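Local structure of Nitrate/nitrite binding protein NrtA (Synechocystis sp., 2G29) at residues A41-A46 against I318-W323; I128-N133 against M205-V210; K157-F162 against I189-A194; P215-N220 against F289-E294; G224-T229 against Y304-G309. The protein binds nitrate as the substrate-binding protein of the NrtABCD ABC transporter, which takes nitrate, and probably nitrite, into the cell. All blocks are in the same frame, centred on the assembly; numbering follows the deposited sequence.

Interaction 1. Residues A41-A46 against I318-W323; sequences ALTDAA and IMQKYW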
# COMPACT_ATOMS: atom_id res chain seq x y z
N ALA A 41 8.58 -7.20 -1.24
CA ALA A 41 9.04 -7.52 0.13
C ALA A 41 8.72 -6.40 1.09
O ALA A 41 9.55 -5.50 1.32
CB ALA A 41 10.55 -7.80 0.12
N LEU A 42 7.51 -6.48 1.63
CA LEU A 42 6.91 -5.53 2.56
C LEU A 42 6.01 -6.27 3.53
O LEU A 42 5.32 -7.21 3.13
CB LEU A 42 6.04 -4.54 1.77
CG LEU A 42 6.83 -3.70 0.78
CD1 LEU A 42 5.90 -3.19 -0.31
CD2 LEU A 42 7.53 -2.57 1.49
N THR A 43 5.97 -5.82 4.78
CA THR A 43 5.15 -6.48 5.78
C THR A 43 3.70 -6.58 5.36
O THR A 43 3.04 -7.58 5.70
CB THR A 43 5.25 -5.75 7.11
OG1 THR A 43 6.64 -5.55 7.39
CG2 THR A 43 4.66 -6.63 8.24
N ASP A 44 3.18 -5.61 4.62
CA ASP A 44 1.78 -5.69 4.21
C ASP A 44 1.47 -6.73 3.12
O ASP A 44 0.32 -6.87 2.69
CB ASP A 44 1.19 -4.31 3.88
CG ASP A 44 2.04 -3.49 2.94
OD1 ASP A 44 2.69 -4.05 2.04
OD2 ASP A 44 2.00 -2.26 3.09
N ALA A 45 2.48 -7.49 2.71
CA ALA A 45 2.28 -8.63 1.81
C ALA A 45 2.02 -9.87 2.67
O ALA A 45 1.72 -10.93 2.15
CB ALA A 45 3.54 -8.86 0.97
N ALA A 46 2.15 -9.72 4.00
CA ALA A 46 1.99 -10.88 4.90
C ALA A 46 0.79 -11.78 4.63
O ALA A 46 0.94 -12.99 4.62
CB ALA A 46 1.98 -10.45 6.37
N ILE A 318 -2.27 3.15 15.05
CA ILE A 318 -1.64 3.56 13.78
C ILE A 318 -0.82 2.47 13.11
O ILE A 318 -0.29 2.67 11.98
CB ILE A 318 -0.78 4.85 13.94
CG1 ILE A 318 0.39 4.61 14.89
CG2 ILE A 318 -1.64 5.98 14.51
CD1 ILE A 318 1.22 5.87 15.14
N MET A 319 -0.70 1.31 13.75
CA MET A 319 0.06 0.21 13.15
C MET A 319 -0.68 -0.46 11.98
O MET A 319 -1.88 -0.24 11.79
CB MET A 319 0.39 -0.85 14.21
CG MET A 319 -0.82 -1.64 14.68
SD MET A 319 -0.46 -2.67 16.11
CE MET A 319 0.69 -3.85 15.40
N GLN A 320 0.02 -1.28 11.20
CA GLN A 320 -0.63 -1.97 10.10
C GLN A 320 -1.75 -2.87 10.64
O GLN A 320 -1.58 -3.57 11.64
CB GLN A 320 0.39 -2.75 9.28
CG GLN A 320 1.19 -1.89 8.30
CD GLN A 320 2.05 -2.72 7.37
OE1 GLN A 320 1.80 -3.91 7.17
NE2 GLN A 320 3.11 -2.30 6.69
N LYS A 321 -2.90 -2.82 9.99
CA LYS A 321 -4.05 -3.63 10.36
C LYS A 321 -4.50 -4.35 9.10
O LYS A 321 -4.56 -3.75 8.02
CB LYS A 321 -5.19 -2.74 10.88
CG LYS A 321 -4.90 -2.03 12.18
CD LYS A 321 -5.96 -0.95 12.39
CE LYS A 321 -5.71 -0.17 13.68
NZ LYS A 321 -6.64 0.97 13.87
N TYR A 322 -4.87 -5.62 9.26
CA TYR A 322 -5.29 -6.49 8.16
C TYR A 322 -6.73 -6.94 8.28
O TYR A 322 -7.25 -7.52 7.36
CB TYR A 322 -4.40 -7.76 8.08
CG TYR A 322 -2.92 -7.45 8.16
CD1 TYR A 322 -2.17 -7.79 9.29
CD2 TYR A 322 -2.28 -6.74 7.14
CE1 TYR A 322 -0.83 -7.42 9.42
CE2 TYR A 322 -0.95 -6.37 7.26
CZ TYR A 322 -0.23 -6.71 8.40
OH TYR A 322 1.07 -6.30 8.57
N TRP A 323 -7.37 -6.67 9.41
CA TRP A 323 -8.74 -7.12 9.58
C TRP A 323 -9.56 -6.23 10.49
O TRP A 323 -10.67 -5.86 10.14
CB TRP A 323 -8.73 -8.55 10.12
CG TRP A 323 -10.07 -9.18 10.02
CD1 TRP A 323 -10.97 -9.41 11.05
CD2 TRP A 323 -10.67 -9.69 8.85
NE1 TRP A 323 -12.09 -10.05 10.56
CE2 TRP A 323 -11.94 -10.22 9.21
CE3 TRP A 323 -10.28 -9.74 7.51
CZ2 TRP A 323 -12.78 -10.81 8.29
CZ3 TRP A 323 -11.12 -10.31 6.60
CH2 TRP A 323 -12.36 -10.84 6.99
O HOH W 1 4.53 -2.82 4.51

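Interaction 2. Residues I128-N133 against M205-V210; sequences IQLGNN and MESFCV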
# COMPACT_ATOMS: atom_id res chain seq x y z
N ILE A 128 7.57 7.91 6.27
CA ILE A 128 8.28 8.96 5.54
C ILE A 128 9.56 9.20 6.35
O ILE A 128 9.50 9.52 7.55
CB ILE A 128 7.44 10.25 5.44
CG1 ILE A 128 6.23 9.96 4.54
CG2 ILE A 128 8.29 11.41 4.90
CD1 ILE A 128 5.26 11.12 4.36
N GLN A 129 10.69 9.04 5.67
CA GLN A 129 12.00 9.18 6.27
C GLN A 129 12.77 10.34 5.68
O GLN A 129 12.50 10.81 4.57
CB GLN A 129 12.83 7.92 6.07
CG GLN A 129 12.31 6.71 6.85
CD GLN A 129 10.94 6.24 6.37
OE1 GLN A 129 10.74 5.89 5.19
NE2 GLN A 129 9.99 6.21 7.29
N LEU A 130 13.75 10.80 6.44
CA LEU A 130 14.64 11.89 6.01
C LEU A 130 16.09 11.44 6.20
O LEU A 130 16.39 10.65 7.10
CB LEU A 130 14.43 13.13 6.87
CG LEU A 130 13.19 13.89 6.45
CD1 LEU A 130 12.70 14.79 7.60
CD2 LEU A 130 13.49 14.71 5.19
N GLY A 131 16.98 11.92 5.34
CA GLY A 131 18.39 11.59 5.51
C GLY A 131 18.94 12.26 6.77
O GLY A 131 18.33 13.18 7.33
N ASN A 132 20.10 11.79 7.23
CA ASN A 132 20.72 12.34 8.43
C ASN A 132 21.04 13.82 8.35
O ASN A 132 21.20 14.48 9.40
CB ASN A 132 21.99 11.58 8.77
CG ASN A 132 21.72 10.19 9.19
OD1 ASN A 132 20.68 9.91 9.79
ND2 ASN A 132 22.65 9.28 8.90
N ASN A 133 21.13 14.36 7.14
CA ASN A 133 21.42 15.80 7.03
C ASN A 133 20.29 16.65 7.58
O ASN A 133 20.44 17.87 7.72
CB ASN A 133 21.68 16.19 5.57
CG ASN A 133 23.00 15.67 5.08
OD1 ASN A 133 23.90 15.39 5.87
ND2 ASN A 133 23.14 15.54 3.77
N MET A 205 18.56 10.63 -2.52
CA MET A 205 17.39 11.46 -2.27
C MET A 205 17.46 12.03 -0.85
O MET A 205 18.14 11.48 0.00
CB MET A 205 16.08 10.66 -2.43
CG MET A 205 15.87 9.53 -1.42
SD MET A 205 16.93 8.07 -1.66
CE MET A 205 15.90 6.78 -0.82
N GLU A 206 16.72 13.11 -0.61
CA GLU A 206 16.68 13.78 0.69
C GLU A 206 15.68 13.17 1.64
O GLU A 206 15.85 13.20 2.87
CB GLU A 206 16.24 15.26 0.53
CG GLU A 206 17.06 16.06 -0.47
CD GLU A 206 18.55 15.97 -0.20
OE1 GLU A 206 19.29 15.60 -1.14
OE2 GLU A 206 18.97 16.24 0.94
N SER A 207 14.62 12.61 1.06
CA SER A 207 13.51 12.04 1.84
C SER A 207 12.90 10.92 1.01
O SER A 207 13.07 10.89 -0.21
CB SER A 207 12.44 13.15 2.08
OG SER A 207 11.35 12.69 2.86
N PHE A 208 12.17 10.02 1.66
CA PHE A 208 11.53 8.93 0.94
C PHE A 208 10.35 8.35 1.70
O PHE A 208 10.28 8.44 2.94
CB PHE A 208 12.55 7.82 0.58
CG PHE A 208 13.20 7.11 1.77
CD1 PHE A 208 12.77 5.84 2.13
CD2 PHE A 208 14.32 7.66 2.44
CE1 PHE A 208 13.46 5.11 3.15
CE2 PHE A 208 14.98 6.94 3.42
CZ PHE A 208 14.54 5.65 3.78
N CYS A 209 9.45 7.71 0.97
CA CYS A 209 8.28 7.10 1.56
C CYS A 209 8.21 5.67 1.06
O CYS A 209 8.27 5.44 -0.17
CB CYS A 209 7.03 7.88 1.15
SG CYS A 209 5.52 7.28 1.92
N VAL A 210 8.05 4.72 2.00
CA VAL A 210 8.07 3.28 1.66
C VAL A 210 7.40 2.53 2.82
O VAL A 210 7.32 3.03 3.93
CB VAL A 210 9.55 2.81 1.50
CG1 VAL A 210 10.30 2.96 2.84
CG2 VAL A 210 9.65 1.37 1.01
O HOH W 2 20.55 14.40 2.10

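Interaction 3. Residues K157-F162 against I189-A194; sequences KVAMTF and IVVPPA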
# COMPACT_ATOMS: atom_id res chain seq x y z
N LYS A 157 15.83 15.59 -4.54
CA LYS A 157 14.90 14.55 -4.94
C LYS A 157 14.25 13.92 -3.72
O LYS A 157 14.83 13.85 -2.64
CB LYS A 157 15.64 13.42 -5.68
CG LYS A 157 16.49 13.83 -6.90
CD LYS A 157 15.65 14.53 -7.95
CE LYS A 157 16.43 14.78 -9.23
NZ LYS A 157 15.58 15.45 -10.28
N VAL A 158 13.01 13.48 -3.88
CA VAL A 158 12.37 12.73 -2.81
C VAL A 158 11.94 11.42 -3.49
O VAL A 158 11.43 11.42 -4.63
CB VAL A 158 11.17 13.44 -2.18
CG1 VAL A 158 11.61 14.82 -1.66
CG2 VAL A 158 10.08 13.58 -3.16
N ALA A 159 12.17 10.29 -2.83
CA ALA A 159 11.84 9.01 -3.47
C ALA A 159 10.52 8.42 -3.03
O ALA A 159 10.15 8.48 -1.85
CB ALA A 159 12.94 7.98 -3.21
N MET A 160 9.82 7.86 -4.01
CA MET A 160 8.56 7.17 -3.78
C MET A 160 8.64 5.88 -4.58
O MET A 160 9.66 5.58 -5.22
CB MET A 160 7.35 8.04 -4.09
CG MET A 160 7.39 8.84 -5.38
SD MET A 160 7.18 7.76 -6.83
CE MET A 160 7.25 9.00 -8.19
N THR A 161 7.57 5.09 -4.53
CA THR A 161 7.66 3.73 -5.05
C THR A 161 7.09 3.41 -6.44
O THR A 161 7.36 2.34 -6.96
CB THR A 161 6.97 2.82 -4.03
OG1 THR A 161 5.61 3.24 -3.94
CG2 THR A 161 7.61 2.95 -2.66
N PHE A 162 6.31 4.32 -6.99
CA PHE A 162 5.67 4.13 -8.28
C PHE A 162 4.91 5.41 -8.54
O PHE A 162 4.23 5.91 -7.64
CB PHE A 162 4.65 2.97 -8.25
CG PHE A 162 4.16 2.58 -9.62
CD1 PHE A 162 4.98 1.86 -10.49
CD2 PHE A 162 2.91 2.99 -10.07
CE1 PHE A 162 4.57 1.55 -11.79
CE2 PHE A 162 2.48 2.69 -11.38
CZ PHE A 162 3.30 1.98 -12.22
N ILE A 189 11.31 10.90 -7.49
CA ILE A 189 12.00 9.86 -8.25
C ILE A 189 11.43 8.53 -7.76
O ILE A 189 10.93 8.45 -6.64
CB ILE A 189 13.54 9.84 -8.07
CG1 ILE A 189 13.96 9.63 -6.60
CG2 ILE A 189 14.13 11.16 -8.60
CD1 ILE A 189 15.48 9.35 -6.46
N VAL A 190 11.51 7.50 -8.60
CA VAL A 190 11.03 6.17 -8.21
C VAL A 190 12.20 5.28 -7.80
O VAL A 190 13.19 5.20 -8.53
CB VAL A 190 10.35 5.47 -9.40
CG1 VAL A 190 9.95 4.04 -9.01
CG2 VAL A 190 9.13 6.26 -9.84
N VAL A 191 12.08 4.62 -6.64
CA VAL A 191 13.09 3.67 -6.18
C VAL A 191 12.31 2.41 -5.71
O VAL A 191 11.32 2.53 -4.97
CB VAL A 191 13.92 4.22 -4.95
CG1 VAL A 191 14.88 3.15 -4.45
CG2 VAL A 191 14.71 5.48 -5.36
N PRO A 192 12.71 1.21 -6.15
CA PRO A 192 11.99 -0.01 -5.70
C PRO A 192 12.03 -0.06 -4.16
O PRO A 192 13.05 0.26 -3.55
CB PRO A 192 12.80 -1.15 -6.32
CG PRO A 192 13.38 -0.52 -7.59
CD PRO A 192 13.77 0.88 -7.13
N PRO A 193 10.94 -0.51 -3.53
CA PRO A 193 10.91 -0.57 -2.06
C PRO A 193 12.10 -1.20 -1.38
O PRO A 193 12.64 -0.62 -0.43
CB PRO A 193 9.61 -1.32 -1.76
CG PRO A 193 8.70 -0.80 -2.89
CD PRO A 193 9.64 -0.87 -4.11
N ALA A 194 12.53 -2.38 -1.86
CA ALA A 194 13.64 -3.06 -1.24
C ALA A 194 14.98 -2.40 -1.48
O ALA A 194 16.00 -2.86 -0.96
CB ALA A 194 13.66 -4.50 -1.72

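Interaction 4. Residues P215-N220 against F289-E294; sequences PLQTVN and FKVPFE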
# COMPACT_ATOMS: atom_id res chain seq x y z
N PRO A 215 11.19 1.47 6.91
CA PRO A 215 11.38 2.66 7.76
C PRO A 215 12.16 2.24 9.02
O PRO A 215 13.07 2.91 9.44
CB PRO A 215 9.95 3.07 8.09
CG PRO A 215 9.19 2.67 6.80
CD PRO A 215 9.77 1.29 6.54
N LEU A 216 11.78 1.12 9.63
CA LEU A 216 12.50 0.71 10.84
C LEU A 216 13.93 0.31 10.50
O LEU A 216 14.85 0.59 11.28
CB LEU A 216 11.77 -0.43 11.55
CG LEU A 216 12.48 -0.97 12.83
CD1 LEU A 216 12.83 0.14 13.81
CD2 LEU A 216 11.57 -1.96 13.53
N GLN A 217 14.15 -0.34 9.34
CA GLN A 217 15.50 -0.73 9.02
C GLN A 217 16.35 0.53 8.85
O GLN A 217 17.52 0.55 9.21
CB GLN A 217 15.52 -1.55 7.73
CG GLN A 217 16.97 -1.89 7.35
CD GLN A 217 17.06 -2.87 6.21
OE1 GLN A 217 17.28 -2.48 5.06
NE2 GLN A 217 16.88 -4.16 6.52
N THR A 218 15.76 1.58 8.31
CA THR A 218 16.50 2.84 8.12
C THR A 218 17.00 3.36 9.48
O THR A 218 18.17 3.78 9.61
CB THR A 218 15.57 3.90 7.51
OG1 THR A 218 15.18 3.51 6.18
CG2 THR A 218 16.27 5.24 7.42
N VAL A 219 16.09 3.33 10.47
CA VAL A 219 16.41 3.78 11.83
C VAL A 219 17.46 2.87 12.46
O VAL A 219 18.49 3.33 12.99
CB VAL A 219 15.12 3.79 12.68
CG1 VAL A 219 15.47 3.97 14.18
CG2 VAL A 219 14.20 4.93 12.24
N ASN A 220 17.24 1.56 12.38
CA ASN A 220 18.18 0.66 13.01
C ASN A 220 19.56 0.67 12.39
O ASN A 220 20.54 0.45 13.11
CB ASN A 220 17.61 -0.78 13.04
CG ASN A 220 16.47 -0.96 14.04
OD1 ASN A 220 16.30 -0.16 14.93
ND2 ASN A 220 15.68 -2.02 13.88
N PHE A 289 11.52 -12.38 2.96
CA PHE A 289 12.17 -11.06 2.87
C PHE A 289 13.68 -11.09 3.04
O PHE A 289 14.36 -10.19 2.54
CB PHE A 289 11.66 -10.08 3.94
CG PHE A 289 10.19 -9.77 3.89
CD1 PHE A 289 9.61 -8.99 4.89
CD2 PHE A 289 9.37 -10.27 2.87
CE1 PHE A 289 8.23 -8.71 4.90
CE2 PHE A 289 8.00 -9.99 2.88
CZ PHE A 289 7.45 -9.21 3.89
N LYS A 290 14.19 -12.08 3.77
CA LYS A 290 15.62 -12.14 4.07
C LYS A 290 16.01 -10.79 4.73
O LYS A 290 16.96 -10.11 4.32
CB LYS A 290 16.42 -12.37 2.78
CG LYS A 290 17.88 -12.65 3.02
CD LYS A 290 18.06 -13.63 4.14
CE LYS A 290 19.53 -13.84 4.44
NZ LYS A 290 19.71 -14.57 5.73
N VAL A 291 15.27 -10.44 5.78
CA VAL A 291 15.42 -9.19 6.54
C VAL A 291 15.51 -9.54 8.03
O VAL A 291 14.77 -10.40 8.48
CB VAL A 291 14.16 -8.28 6.29
CG1 VAL A 291 14.09 -7.15 7.31
CG2 VAL A 291 14.19 -7.70 4.86
N PRO A 292 16.42 -8.92 8.78
CA PRO A 292 16.50 -9.24 10.22
C PRO A 292 15.14 -9.12 10.90
O PRO A 292 14.40 -8.17 10.64
CB PRO A 292 17.51 -8.22 10.77
CG PRO A 292 17.67 -7.20 9.63
CD PRO A 292 17.45 -7.96 8.37
N PHE A 293 14.82 -10.09 11.78
CA PHE A 293 13.57 -10.09 12.56
C PHE A 293 13.37 -8.75 13.29
O PHE A 293 12.25 -8.21 13.36
CB PHE A 293 13.66 -11.26 13.57
CG PHE A 293 12.46 -11.41 14.46
CD1 PHE A 293 11.32 -12.08 14.01
CD2 PHE A 293 12.47 -10.89 15.77
CE1 PHE A 293 10.20 -12.25 14.86
CE2 PHE A 293 11.37 -11.05 16.62
CZ PHE A 293 10.22 -11.74 16.15
N GLU A 294 14.48 -8.20 13.79
CA GLU A 294 14.48 -6.93 14.52
C GLU A 294 13.99 -5.71 13.73
O GLU A 294 13.59 -4.72 14.31
CB GLU A 294 15.88 -6.64 15.07
CG GLU A 294 16.26 -7.49 16.30
CD GLU A 294 16.58 -8.93 15.99
OE1 GLU A 294 16.56 -9.74 16.95
OE2 GLU A 294 16.88 -9.29 14.82
O HOH W 3 14.04 -3.26 16.46

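Interaction 5. Residues G224-T229 against Y304-G309; sequences GYQALT and YNFGNG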
# COMPACT_ATOMS: atom_id res chain seq x y z
N GLY A 224 19.24 7.20 8.50
CA GLY A 224 18.20 8.21 8.34
C GLY A 224 17.31 8.17 9.56
O GLY A 224 17.55 7.37 10.46
N TYR A 225 16.34 9.07 9.64
CA TYR A 225 15.37 9.03 10.73
C TYR A 225 13.96 9.14 10.15
O TYR A 225 13.78 9.47 8.98
CB TYR A 225 15.63 10.12 11.78
CG TYR A 225 15.28 11.54 11.40
CD1 TYR A 225 14.08 12.12 11.82
CD2 TYR A 225 16.19 12.33 10.67
CE1 TYR A 225 13.80 13.45 11.55
CE2 TYR A 225 15.91 13.66 10.40
CZ TYR A 225 14.73 14.23 10.84
OH TYR A 225 14.44 15.55 10.62
N GLN A 226 12.96 8.83 10.97
CA GLN A 226 11.59 8.83 10.51
C GLN A 226 10.83 10.05 10.96
O GLN A 226 10.84 10.38 12.14
CB GLN A 226 10.87 7.55 10.99
CG GLN A 226 9.42 7.43 10.48
CD GLN A 226 8.90 6.00 10.42
OE1 GLN A 226 7.75 5.75 10.01
NE2 GLN A 226 9.73 5.06 10.79
N ALA A 227 10.19 10.72 10.00
CA ALA A 227 9.38 11.91 10.27
C ALA A 227 8.01 11.52 10.81
O ALA A 227 7.49 12.12 11.75
CB ALA A 227 9.25 12.74 8.98
N LEU A 228 7.42 10.46 10.23
CA LEU A 228 6.10 10.01 10.65
C LEU A 228 5.82 8.64 10.05
O LEU A 228 6.51 8.21 9.11
CB LEU A 228 5.02 10.98 10.13
CG LEU A 228 4.99 11.10 8.60
CD1 LEU A 228 3.97 10.14 8.00
CD2 LEU A 228 4.63 12.55 8.21
N THR A 229 4.84 7.97 10.65
CA THR A 229 4.30 6.71 10.14
C THR A 229 2.97 7.19 9.53
O THR A 229 2.28 8.07 10.06
CB THR A 229 4.19 5.64 11.23
OG1 THR A 229 3.75 4.42 10.63
CG2 THR A 229 3.22 6.07 12.34
N TYR A 304 7.07 2.14 18.13
CA TYR A 304 7.75 3.05 17.22
C TYR A 304 8.98 3.80 17.67
O TYR A 304 8.90 4.67 18.55
CB TYR A 304 6.76 4.11 16.71
CG TYR A 304 5.71 3.57 15.78
CD1 TYR A 304 4.44 3.16 16.23
CD2 TYR A 304 6.00 3.42 14.43
CE1 TYR A 304 3.50 2.62 15.35
CE2 TYR A 304 5.05 2.88 13.53
CZ TYR A 304 3.82 2.49 14.00
OH TYR A 304 2.88 1.95 13.15
N ASN A 305 10.13 3.46 17.09
CA ASN A 305 11.36 4.21 17.34
C ASN A 305 11.65 4.91 16.00
O ASN A 305 11.99 4.25 15.00
CB ASN A 305 12.54 3.27 17.71
CG ASN A 305 13.86 4.03 17.80
OD1 ASN A 305 13.88 5.25 17.95
ND2 ASN A 305 14.96 3.31 17.71
N PHE A 306 11.50 6.23 15.99
CA PHE A 306 11.74 7.04 14.81
C PHE A 306 13.21 7.49 14.67
O PHE A 306 13.57 8.12 13.69
CB PHE A 306 10.86 8.30 14.78
CG PHE A 306 9.40 8.06 14.47
CD1 PHE A 306 8.91 6.81 14.07
CD2 PHE A 306 8.51 9.12 14.54
CE1 PHE A 306 7.54 6.66 13.72
CE2 PHE A 306 7.16 8.95 14.20
CZ PHE A 306 6.68 7.72 13.79
N GLY A 307 14.05 7.16 15.65
CA GLY A 307 15.45 7.57 15.56
C GLY A 307 15.68 9.02 15.94
O GLY A 307 14.78 9.68 16.47
N ASN A 308 16.88 9.50 15.66
CA ASN A 308 17.23 10.89 15.93
C ASN A 308 16.99 11.30 17.38
O ASN A 308 16.59 12.43 17.64
CB ASN A 308 16.43 11.80 15.01
CG ASN A 308 17.04 13.16 14.90
OD1 ASN A 308 18.24 13.31 15.10
ND2 ASN A 308 16.22 14.15 14.57
N GLY A 309 17.23 10.36 18.29
CA GLY A 309 17.07 10.65 19.70
C GLY A 309 15.67 10.75 20.24
O GLY A 309 15.48 10.91 21.45
O HOH W 4 18.05 7.78 13.27

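Interaction 1. Residues A41-A46 against I318-W323
D44 and Q320 meet where a 3-10 turn of residues 43-45, leading into helix 46-53 of this two-domain, periplasmic-binding-protein fold, is covered by the loop 318-323. The link across the contact is a water bridge: water 1 accepts from D44 N at 3.1 Å and from Q320 NE2 at 2.7 Å. NE2 also donates to the carbonyl of G125. On the other side of the amide, Y322 OH donates to Q320 OE1 at 2.9 Å, the hydroxyl lying 26° out of the carbonyl plane. With both ends engaged, the rotation of the amide is fixed. D44 and Q320 approach at about a right angle, yet the planes of the carboxylate and the amide are nearly parallel, 17° apart. The charge of D44 is turned to another partner: OD2 forms a salt bridge with K240, an experimentally established nitrate-binding residue, so this contact adjoins the anion pocket. Replacing Q320 by a leucine would probably leave the Y322 hydroxyl without its acceptor and water 1 without the amide N-H that it accepts. Van der Waals contacts complete the fit. Q320 OE1 lies against D44 CB at 3.4 Å, while the Y322 ring slants past the turn, its CE2 being 4.1 Å from D44 CA. T43 crosses Y322 at about a right angle. With CG2 of T43 anti to the backbone N, this methyl is carried toward the phenol and stops 3.6 Å from Y322 OH.

Interaction 2. Residues I128-N133 against M205-V210
The backbone carbonyl of Q129 takes two hydrogen bonds from the facing strand: S207 OG donates to Q129 O at 2.8 Å and F208 N at 3.0 Å, the two donors arriving from opposite faces of its plane. Placing OG of S207 anti to its own backbone N (chi1 -178°) turns the hydroxyl across to this oxygen. In the return direction Q129 N reaches F208 O at 2.8 Å in an almost straight bond (172° at the hydrogen), which completes the hydrogen-bonded antiparallel pair. Past the paired strands, G131 N adds a bond to E206 O at 3.0 Å.

On the face carrying Q129 and F208, the glutamine's CB sits over the phenylalanine ring, 3.8 Å from its centroid, in a CH-pi contact displaced toward the rim. An alanine in place of F208 would probably uncover Q129 CB and open a gap between the sheet and the helices packed on this face. On the opposite face I128 CG1 touches C209 SG at 3.8 Å, and L130 CD2 rests 3.6 Å from S207 CB.

Within the mixed sheet, strand 126-130 lies between 207-211 and 225-229, and 207-211 has 157-160 on its far side. Helices 196-201 and 214-221 pack on the F208 face; helix 166-177 lies under I128, S207 and C209, bringing nitrate-binding H167 against C209.

Interaction 3. Residues K157-F162 against I189-A194
I189 and K157 cross at about a right angle at one end of a parallel strand pair belonging to the beta-alpha-beta unit 157-160, 166-177 and 187-190. The aliphatic part of the lysine does the touching, its CD 3.8 Å from I189 CG2, before the chain leads its amine away. On the same face A159 CB meets two branched neighbours, reaching I189 CG1 at 3.9 Å and V191 CG2 at 3.7 Å.

The other face carries M160 and V190, whose side chains meet at a slant. A bend at chi2 (72°) folds the thioether back toward the edge strand, and M160 CE settles 3.7 Å from V190 CG2. Beneath these side chains the backbones form a short ladder: I189 N donates to V158 O, M160 N to I189 O and V191 N to M160 O, the last at 3.0 Å.

Beyond the strands both segments run on to the ligand pocket. T161 touches H167 and W73, and P193 also touches W73; H167 and W73 are both nitrate-binding residues, and a bound nitrate lies about 3 Å from the P193 side chain, between nearest atoms. The pair closes there with T161 CG2 set crosswise against the proline ring, 3.9 Å from P193 CG.

Interaction 4. Residues P215-N220 against F289-E294
N220 and E294 are joined through water 3, which accepts from N220 ND2 at 3.3 Å and donates to E294 O at 2.6 Å. The same ND2 donates to D295 OD1, so the amide nitrogen is shared between a carboxylate and the water. D295 also receives Q217 NE2 on its other oxygen, OD2. One carboxylate just past the loop segment therefore gathers two amides from successive turns of the helix and holds the loop against it.

Van der Waals contact is sparse. L216 CD2 presses on the backbone at 3.5 Å from E294 O, on the same carbonyl that the water meets. Q217, extended and with CG anti to its backbone N (chi1 177°), stretches across to the loop, where its NE2 comes 4.2 Å from V291 CG1 and 4.3 Å from P292 CD. Its side chain and that of V291 meet at a slant.

The contact thus lays the irregular 289-294 loop, which follows helix 276-284, along one side of helix 214-221. The same helix also packs on the sheet, P215 on V210 and T218 on F208 of strand 207-211, and on helix 196-201, where Q217 and T218 touch V197.

Interaction 5. Residues G224-T229 against Y304-G309
The F306 ring has the aliphatic part of Q226 over one face: Q226 CG stands 3.9 Å from its centroid, 22° off the normal, in a CH-pi contact. F313 meets the same ring edge-to-face. The Y225 ring has N308 ND2 above its centre, 3.8 Å from the plane, while F306 O lies at its edge. Further on, T229 CG2 points over the Y304 ring, 4.3 Å from its centroid, the methyl having been put there by T229 OG1 lying anti to the backbone N (chi1 -176°).

One direct hydrogen bond joins the backbones. Q226 N donates to F306 O at 2.9 Å, practically straight (179°) and in the carbonyl plane. Water 4 adds a bridge, donating to G224 O at 2.9 Å and accepting from N308 N at 3.2 Å. The loop is shaped by an Asx turn, in which N305 OD1 accepts from G307 N; at G307 any CB would jam against the preceding carbonyl oxygen.

Strand 225-229, an outer strand with a classic beta bulge at A227 and L228 facing I128, is thus met here by an irregular loop, through ring packing and one backbone bond. The polar ends have partners outside the contact: Y225 OH with Y134 O and V139 N, N308 ND2 with K135 O, and T229 OG1 with Q126 O, so the rings pack without stranding these groups.

In the fold
From the N terminus, the turn at 41-46 opens interaction 1, which closes only at 318-323 and encloses the other four. Inside it, interaction 2 runs from 128-133 to 205-210, with interaction 3 nested within; the two share a sheet, in which strands 157-160 and 207-211 are neighbours. Interactions 4 and 5 come after interaction 2 closes, and cross each other: helix 214-221 and strand 225-229 come first, then 289-294 and 304-309 in the same order. Interaction 5 continues the sheet of interaction 2 through strand 126-130. F289 of interaction 4 packs on L42 and A41, and Y304 of interaction 5 on M319, tying the turn before helix 46-53 and the loop 318-323 to elements round that sheet.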